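Local atomic coordinates of CobC (PDB entry 6NRU), a protein that probably removes the 5'-phosphate from alpha-ribazole 5'-phosphate and adenosylcobalamin 5'-phosphate during assembly of the nucleotide loop of vitamin B12. Residues Gln37-His42 and Ala65-Ser70; Val48-Val53 and Asn146-Ser151; Gly179-Ile184 and Leu193-Ser198. All blocks are in the same frame, centred on the assembly; numbering follows the deposited sequence.

In the fold
The three contacts build up one layered histidine phosphatase domain. Contacts 1 and 2 interlock along the chain, their segments following in the order 37-42, 48-53, 65-70 and 146-151, and contact 3 comes after both. Contact 2 joins two central parallel strands of the mixed sheet, while contact 3 forms the hairpin at its other side; their centres lie about 13 Å apart, without touching. The helix pair of contact 1 packs on this sheet, Leu-69 reaching Val-53 and Leu-148, and Leu-41 reaching Trp-181. The contacts lie around strand 5-10, which runs between 146-151 and 181-187 and leads to His-11, the probable phosphohistidine; the side chain of Ala-38 is about 8 Å from that of His-11.

Contact 1: Gln37-His42 and Ala65-Ser70; sequences QAQNLH and ARLVLS. With SO4 (sulfate ion), chain M.
The imidazole of His-42 reaches across from helix 32-44 to the last turn of helix 59-69, where its ND1 donates a hydrogen bond to Val-68 O at 2.8 Å. With CG placed opposite the backbone N (chi1 155°), the ring swings toward the neighbouring helix and meets the oxygen edge-on, in the imidazole plane. Seen from the carbonyl, however, the donor stands well above the peptide plane, and the bond is bent, with 147° at the hydrogen. One face of the same ring is met by Ser-70, which follows the helix with positive phi; its CB lies 3.3 Å from His-42 CE1. Closer to the backbone, His-42 CB approaches Leu-67 O at 3.2 Å.

The apolar half of the contact centres on Ala-38, one turn before His-42. Ala-38 presses its methyl directly against the side chain of Leu-67, CB to CB 3.7 Å. Beside it Val-68 turns CG2 toward the first helix, where this methyl lies against Ala-38 O. Val-68 CG2 also lies 4.1 Å from Leu-41 CB. The small Ala-38 suits the close spacing: the axes of the two short helical segments pass 7.4 Å apart at an angle of 34°. Beneath them, Leu-41 and Val-68 both rest on Ile-9 of strand 5-10.

Away from the second helix, Gln-37 extends its chain so that NE2 donates to O1 of a sulfate ion at 3.1 Å. Its OE1 accepts from Glu-13 N, which fixes the amide's orientation, and Arg-33 and Arg-199 also bind the anion.

Donation from ND1 implies that His-42 carries a proton there. Because its acceptor is a carbonyl near the C-terminal, partly negative end of a helix, the surroundings would tend to stabilise positive charge on the imidazole.

Contact 2: Val48-Val53 and Asn146-Ser151; sequences VSFDLV and NILIVS
Phe-50 and Leu-148 pack together where segment 48-53 enters the mixed sheet of the histidine phosphatase fold, as the parallel neighbour of strand 146-151. This is the tight side. The two side chains pass obliquely, Phe-50 CD1 lying 3.6 Å from Leu-148 CB, while Asn-146 O sits at the edge of the phenyl ring, in its plane. Val-48 CG1 covers one ring face toward the rim, and Trp-7 of strand 5-10 makes an edge-to-face contact with the ring. Leu-52 and Ile-147 lie side by side and point the same way, with Leu-52 CD2 3.9 Å from Ile-147 CG2. Between them and the Phe-50 side runs the backbone bond from Leu-148 N to Leu-52 O, 3.0 Å long.

Toward the start of the strand the packing gives way to solvent. Exposed Ser-49, at the centre of an inverse gamma turn, is linked to Asn-146 of strand 146-151 by a water that donates to Ser-49 O and accepts from Asn-146 ND2; Asn-146 OD1 is held instead by Trp-7 NE1.

Asp-51 closes the junction. Its carboxylate, turned back between backbone N and carbonyl carbon (chi1 42°), accepts from Gln-145 N through OD1, whereas OD2 receives Asn-146 N on its syn side at 3.0 Å.

Contact 3: Gly179-Ile184 and Leu193-Ser198; sequences GCWSAI and LRVLNS
Trp-181 lays one face of its indole over two residues of the opposing strand. Ser-198 CB sits 4.0 Å from the centroid of the five-membered ring, and Val-195 CG1 sits 4.0 Å from that of the six-membered ring, both CH-pi contacts. With CG set between the backbone N and the carbonyl carbon (chi1 61°), the indole folds back across the strand pair. Backbone bonds flank it: Trp-181 N donates to Ser-198 O, and Ser-198 N returns to Trp-181 O at 2.9 Å. On the other face of the sheet Ser-182 OG accepts from Asn-197 N at 3.1 Å, and a water joins that hydroxyl to Asn-197 OD1. Ala-183 O accepts from both Arg-194 N (3.1 Å) and Val-195 N (3.2 Å).

A second shell holds these groups in place. Ala-200 takes the indole NE1-H on its O and gives its N-H to Ser-198 OG, while Asn-197 is tied to Arg-175 O and Asp-177 N. Trp-7 meets the indole, and strand 5-10 bonds to the backbone of Ser-182 and Ile-184.

The result is an antiparallel hairpin edging the sheet, interrupted by a classic bulge opposite Ala-183 and a G1 bulge opposite Trp-181.

Contact 1: Gln37-His42 and Ala65-Ser70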
# COMPACT_ATOMS: atom_id res chain seq x y z
N GLN A 37 7.16 2.10 14.14
CA GLN A 37 6.97 2.93 12.96
C GLN A 37 5.58 3.53 12.92
O GLN A 37 5.41 4.71 12.57
CB GLN A 37 7.22 2.10 11.70
CG GLN A 37 8.67 1.77 11.43
CD GLN A 37 8.82 0.72 10.35
OE1 GLN A 37 7.94 -0.12 10.17
NE2 GLN A 37 9.94 0.77 9.63
N ALA A 38 4.56 2.75 13.27
CA ALA A 38 3.19 3.26 13.23
C ALA A 38 2.93 4.23 14.37
O ALA A 38 2.24 5.24 14.19
CB ALA A 38 2.19 2.10 13.26
N GLN A 39 3.48 3.94 15.56
CA GLN A 39 3.29 4.83 16.70
C GLN A 39 3.94 6.18 16.45
O GLN A 39 3.38 7.22 16.80
CB GLN A 39 3.85 4.19 17.96
CG GLN A 39 2.99 3.09 18.55
CD GLN A 39 3.73 2.27 19.58
OE1 GLN A 39 4.96 2.28 19.63
NE2 GLN A 39 2.99 1.56 20.42
N ASN A 40 5.14 6.18 15.86
CA ASN A 40 5.78 7.44 15.50
C ASN A 40 4.96 8.19 14.47
O ASN A 40 4.82 9.42 14.55
CB ASN A 40 7.20 7.16 14.99
CG ASN A 40 8.01 8.43 14.81
OD1 ASN A 40 7.79 9.43 15.49
ND2 ASN A 40 8.96 8.39 13.88
N LEU A 41 4.39 7.47 13.50
CA LEU A 41 3.54 8.11 12.50
C LEU A 41 2.31 8.74 13.13
O LEU A 41 1.82 9.77 12.64
CB LEU A 41 3.12 7.09 11.44
CG LEU A 41 4.08 6.86 10.28
CD1 LEU A 41 3.67 5.61 9.51
CD2 LEU A 41 4.12 8.07 9.37
N HIS A 42 1.79 8.15 14.21
CA HIS A 42 0.64 8.73 14.89
C HIS A 42 0.95 10.13 15.39
O HIS A 42 0.14 11.05 15.25
CB HIS A 42 0.21 7.84 16.05
CG HIS A 42 -0.53 8.58 17.13
ND1 HIS A 42 -1.83 8.99 16.98
CD2 HIS A 42 -0.13 9.00 18.35
CE1 HIS A 42 -2.22 9.62 18.08
NE2 HIS A 42 -1.20 9.64 18.92
N ALA A 65 -3.26 1.13 10.90
CA ALA A 65 -4.24 2.21 10.96
C ALA A 65 -4.73 2.45 12.38
O ALA A 65 -5.07 3.59 12.73
CB ALA A 65 -5.41 1.90 10.03
N ARG A 66 -4.79 1.40 13.20
CA ARG A 66 -5.17 1.58 14.60
C ARG A 66 -4.13 2.41 15.35
O ARG A 66 -4.48 3.32 16.10
CB ARG A 66 -5.36 0.22 15.27
CG ARG A 66 -6.79 -0.33 15.24
CD ARG A 66 -6.79 -1.83 15.51
NE ARG A 66 -5.79 -2.20 16.51
CZ ARG A 66 -5.13 -3.35 16.53
NH1 ARG A 66 -5.37 -4.27 15.61
NH2 ARG A 66 -4.24 -3.59 17.49
N LEU A 67 -2.85 2.10 15.14
CA LEU A 67 -1.79 2.76 15.90
C LEU A 67 -1.62 4.21 15.46
O LEU A 67 -1.36 5.09 16.28
CB LEU A 67 -0.49 1.99 15.75
CG LEU A 67 -0.54 0.56 16.29
CD1 LEU A 67 0.63 -0.27 15.78
CD2 LEU A 67 -0.58 0.56 17.80
N VAL A 68 -1.75 4.47 14.16
CA VAL A 68 -1.65 5.85 13.68
C VAL A 68 -2.83 6.67 14.19
O VAL A 68 -2.66 7.84 14.58
CB VAL A 68 -1.57 5.87 12.14
CG1 VAL A 68 -1.43 7.30 11.64
CG2 VAL A 68 -0.39 5.03 11.66
N LEU A 69 -4.01 6.11 14.10
CA LEU A 69 -5.21 6.75 14.56
C LEU A 69 -5.33 6.93 16.06
O LEU A 69 -5.78 7.94 16.49
CB LEU A 69 -6.44 6.06 14.02
CG LEU A 69 -6.69 6.35 12.55
CD1 LEU A 69 -8.18 6.30 12.27
CD2 LEU A 69 -6.13 7.70 12.18
N SER A 70 -4.96 5.93 16.85
CA SER A 70 -5.05 6.02 18.31
C SER A 70 -6.47 6.33 18.83
O SER A 70 -7.40 5.61 18.53
CB SER A 70 -3.96 6.92 18.91
OG SER A 70 -4.16 7.17 20.27
S SO4 M . 12.42 2.90 11.59
O1 SO4 M . 11.39 3.28 10.62
O2 SO4 M . 13.06 1.67 11.14
O3 SO4 M . 13.41 3.96 11.68
O4 SO4 M . 11.81 2.68 12.90
O HOH W 1 -2.33 10.81 14.28

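Contact 2: Val48-Val53 and Asn146-Ser151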
# COMPACT_ATOMS: atom_id res chain seq x y z
N VAL A 48 -2.80 16.66 11.72
CA VAL A 48 -3.41 16.61 10.39
C VAL A 48 -4.86 16.18 10.56
O VAL A 48 -5.14 15.06 11.02
CB VAL A 48 -2.65 15.66 9.46
CG1 VAL A 48 -3.36 15.57 8.12
CG2 VAL A 48 -1.22 16.13 9.28
N SER A 49 -5.79 17.06 10.19
CA SER A 49 -7.22 16.83 10.42
C SER A 49 -7.77 15.99 9.27
O SER A 49 -8.27 16.50 8.27
CB SER A 49 -7.96 18.15 10.54
OG SER A 49 -7.45 19.10 9.62
N PHE A 50 -7.69 14.67 9.43
CA PHE A 50 -8.31 13.77 8.48
C PHE A 50 -9.82 13.78 8.64
O PHE A 50 -10.36 14.05 9.72
CB PHE A 50 -7.79 12.34 8.66
CG PHE A 50 -6.29 12.22 8.58
CD1 PHE A 50 -5.65 12.17 7.35
CD2 PHE A 50 -5.53 12.14 9.73
CE1 PHE A 50 -4.27 12.06 7.28
CE2 PHE A 50 -4.15 12.02 9.67
CZ PHE A 50 -3.53 11.98 8.44
N ASP A 51 -10.52 13.48 7.54
CA ASP A 51 -11.96 13.29 7.56
C ASP A 51 -12.37 11.95 6.98
O ASP A 51 -13.57 11.66 6.91
CB ASP A 51 -12.66 14.43 6.80
CG ASP A 51 -11.96 14.79 5.51
OD1 ASP A 51 -12.34 15.82 4.90
OD2 ASP A 51 -11.03 14.06 5.11
N LEU A 52 -11.41 11.12 6.58
CA LEU A 52 -11.72 9.81 6.02
C LEU A 52 -10.47 8.94 6.10
O LEU A 52 -9.36 9.43 5.91
CB LEU A 52 -12.19 9.92 4.57
CG LEU A 52 -12.72 8.64 3.93
CD1 LEU A 52 -13.93 8.11 4.70
CD2 LEU A 52 -13.07 8.87 2.47
N VAL A 53 -10.66 7.66 6.38
CA VAL A 53 -9.58 6.68 6.39
C VAL A 53 -10.00 5.50 5.53
O VAL A 53 -11.05 4.90 5.76
CB VAL A 53 -9.23 6.20 7.81
CG1 VAL A 53 -8.15 5.13 7.75
CG2 VAL A 53 -8.77 7.37 8.68
N ASN A 146 -9.01 15.51 3.36
CA ASN A 146 -7.77 14.87 3.79
C ASN A 146 -8.06 13.39 4.07
O ASN A 146 -8.40 13.02 5.19
CB ASN A 146 -7.18 15.57 5.01
CG ASN A 146 -6.70 16.97 4.70
OD1 ASN A 146 -5.59 17.15 4.20
ND2 ASN A 146 -7.53 17.96 4.98
N ILE A 147 -7.90 12.57 3.04
CA ILE A 147 -8.16 11.14 3.13
C ILE A 147 -6.84 10.43 3.38
O ILE A 147 -5.89 10.57 2.61
CB ILE A 147 -8.83 10.62 1.84
CG1 ILE A 147 -10.05 11.48 1.50
CG2 ILE A 147 -9.21 9.15 2.00
CD1 ILE A 147 -10.66 11.16 0.15
N LEU A 148 -6.78 9.66 4.47
CA LEU A 148 -5.62 8.85 4.78
C LEU A 148 -5.80 7.45 4.21
O LEU A 148 -6.85 6.82 4.42
CB LEU A 148 -5.40 8.77 6.29
CG LEU A 148 -4.41 7.70 6.76
CD1 LEU A 148 -2.99 8.05 6.33
CD2 LEU A 148 -4.50 7.51 8.27
N ILE A 149 -4.79 6.96 3.50
CA ILE A 149 -4.83 5.64 2.87
C ILE A 149 -3.74 4.79 3.51
O ILE A 149 -2.55 5.12 3.44
CB ILE A 149 -4.64 5.73 1.35
CG1 ILE A 149 -5.79 6.50 0.72
CG2 ILE A 149 -4.52 4.33 0.76
CD1 ILE A 149 -5.78 6.48 -0.79
N VAL A 150 -4.15 3.68 4.12
CA VAL A 150 -3.24 2.72 4.73
C VAL A 150 -3.25 1.47 3.87
O VAL A 150 -4.27 0.76 3.80
CB VAL A 150 -3.62 2.39 6.18
CG1 VAL A 150 -2.54 1.55 6.84
CG2 VAL A 150 -3.87 3.67 6.97
N SER A 151 -2.13 1.19 3.20
CA SER A 151 -2.08 0.07 2.26
C SER A 151 -0.69 -0.54 2.20
O SER A 151 0.01 -0.61 3.21
CB SER A 151 -2.53 0.53 0.87
OG SER A 151 -2.78 -0.58 0.03
O HOH W 2 -9.93 17.94 6.89

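Contact 3: Gly179-Ile184 and Leu193-Ser198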
# COMPACT_ATOMS: atom_id res chain seq x y z
N GLY A 179 7.47 3.27 7.92
CA GLY A 179 7.77 4.31 8.88
C GLY A 179 7.71 5.71 8.31
O GLY A 179 8.10 6.66 9.00
N CYS A 180 7.24 5.87 7.07
CA CYS A 180 7.15 7.14 6.39
C CYS A 180 5.71 7.40 5.96
O CYS A 180 4.85 6.52 6.03
CB CYS A 180 8.07 7.19 5.16
SG CYS A 180 9.81 6.85 5.48
N TRP A 181 5.47 8.62 5.49
CA TRP A 181 4.17 8.99 4.95
C TRP A 181 4.37 9.83 3.70
O TRP A 181 5.37 10.55 3.56
CB TRP A 181 3.33 9.76 5.98
CG TRP A 181 3.96 11.03 6.44
CD1 TRP A 181 4.82 11.20 7.49
CD2 TRP A 181 3.79 12.33 5.86
NE1 TRP A 181 5.19 12.51 7.59
CE2 TRP A 181 4.58 13.23 6.61
CE3 TRP A 181 3.05 12.82 4.78
CZ2 TRP A 181 4.64 14.59 6.31
CZ3 TRP A 181 3.11 14.17 4.48
CH2 TRP A 181 3.91 15.04 5.24
N SER A 182 3.41 9.73 2.78
CA SER A 182 3.43 10.48 1.53
C SER A 182 2.08 11.17 1.34
O SER A 182 1.08 10.81 1.98
CB SER A 182 3.72 9.57 0.34
OG SER A 182 4.86 8.77 0.59
N ALA A 183 2.05 12.15 0.45
CA ALA A 183 0.82 12.87 0.16
C ALA A 183 0.79 13.27 -1.31
O ALA A 183 1.80 13.71 -1.86
CB ALA A 183 0.66 14.10 1.05
N ILE A 184 -0.37 13.10 -1.92
CA ILE A 184 -0.62 13.46 -3.29
C ILE A 184 -1.91 14.28 -3.41
O ILE A 184 -2.92 13.87 -2.89
CB ILE A 184 -0.67 12.23 -4.20
CG1 ILE A 184 -1.27 12.58 -5.54
CG2 ILE A 184 -1.42 11.10 -3.52
CD1 ILE A 184 -0.51 12.01 -6.69
N LEU A 193 2.11 15.14 -6.97
CA LEU A 193 2.83 14.48 -5.89
C LEU A 193 3.58 15.54 -5.10
O LEU A 193 4.46 16.23 -5.64
CB LEU A 193 3.79 13.43 -6.46
CG LEU A 193 4.58 12.61 -5.44
CD1 LEU A 193 3.66 11.72 -4.61
CD2 LEU A 193 5.66 11.79 -6.12
N ARG A 194 3.24 15.68 -3.82
CA ARG A 194 3.77 16.75 -2.98
C ARG A 194 4.78 16.28 -1.94
O ARG A 194 5.73 17.00 -1.66
CB ARG A 194 2.62 17.47 -2.27
CG ARG A 194 1.73 18.28 -3.20
CD ARG A 194 2.35 19.63 -3.52
NE ARG A 194 2.92 20.27 -2.34
CZ ARG A 194 3.17 21.57 -2.24
NH1 ARG A 194 2.91 22.38 -3.26
NH2 ARG A 194 3.69 22.06 -1.12
N VAL A 195 4.59 15.10 -1.36
CA VAL A 195 5.49 14.56 -0.34
C VAL A 195 5.65 13.07 -0.58
O VAL A 195 4.67 12.37 -0.85
CB VAL A 195 4.96 14.82 1.09
CG1 VAL A 195 5.87 14.15 2.11
CG2 VAL A 195 4.86 16.31 1.38
N LEU A 196 6.88 12.58 -0.48
CA LEU A 196 7.15 11.16 -0.64
C LEU A 196 8.12 10.72 0.45
O LEU A 196 9.22 11.26 0.56
CB LEU A 196 7.73 10.84 -2.02
CG LEU A 196 7.84 9.35 -2.36
CD1 LEU A 196 6.46 8.74 -2.55
CD2 LEU A 196 8.68 9.13 -3.60
N ASN A 197 7.69 9.75 1.26
CA ASN A 197 8.53 9.08 2.24
C ASN A 197 9.13 10.08 3.23
O ASN A 197 10.35 10.14 3.44
CB ASN A 197 9.63 8.26 1.55
CG ASN A 197 9.06 7.14 0.71
OD1 ASN A 197 8.08 6.50 1.09
ND2 ASN A 197 9.67 6.90 -0.44
N SER A 198 8.25 10.85 3.86
CA SER A 198 8.67 11.80 4.87
C SER A 198 8.63 11.17 6.26
O SER A 198 7.80 10.30 6.55
CB SER A 198 7.79 13.05 4.85
OG SER A 198 8.05 13.87 5.97
O HOH W 3 5.45 6.76 2.37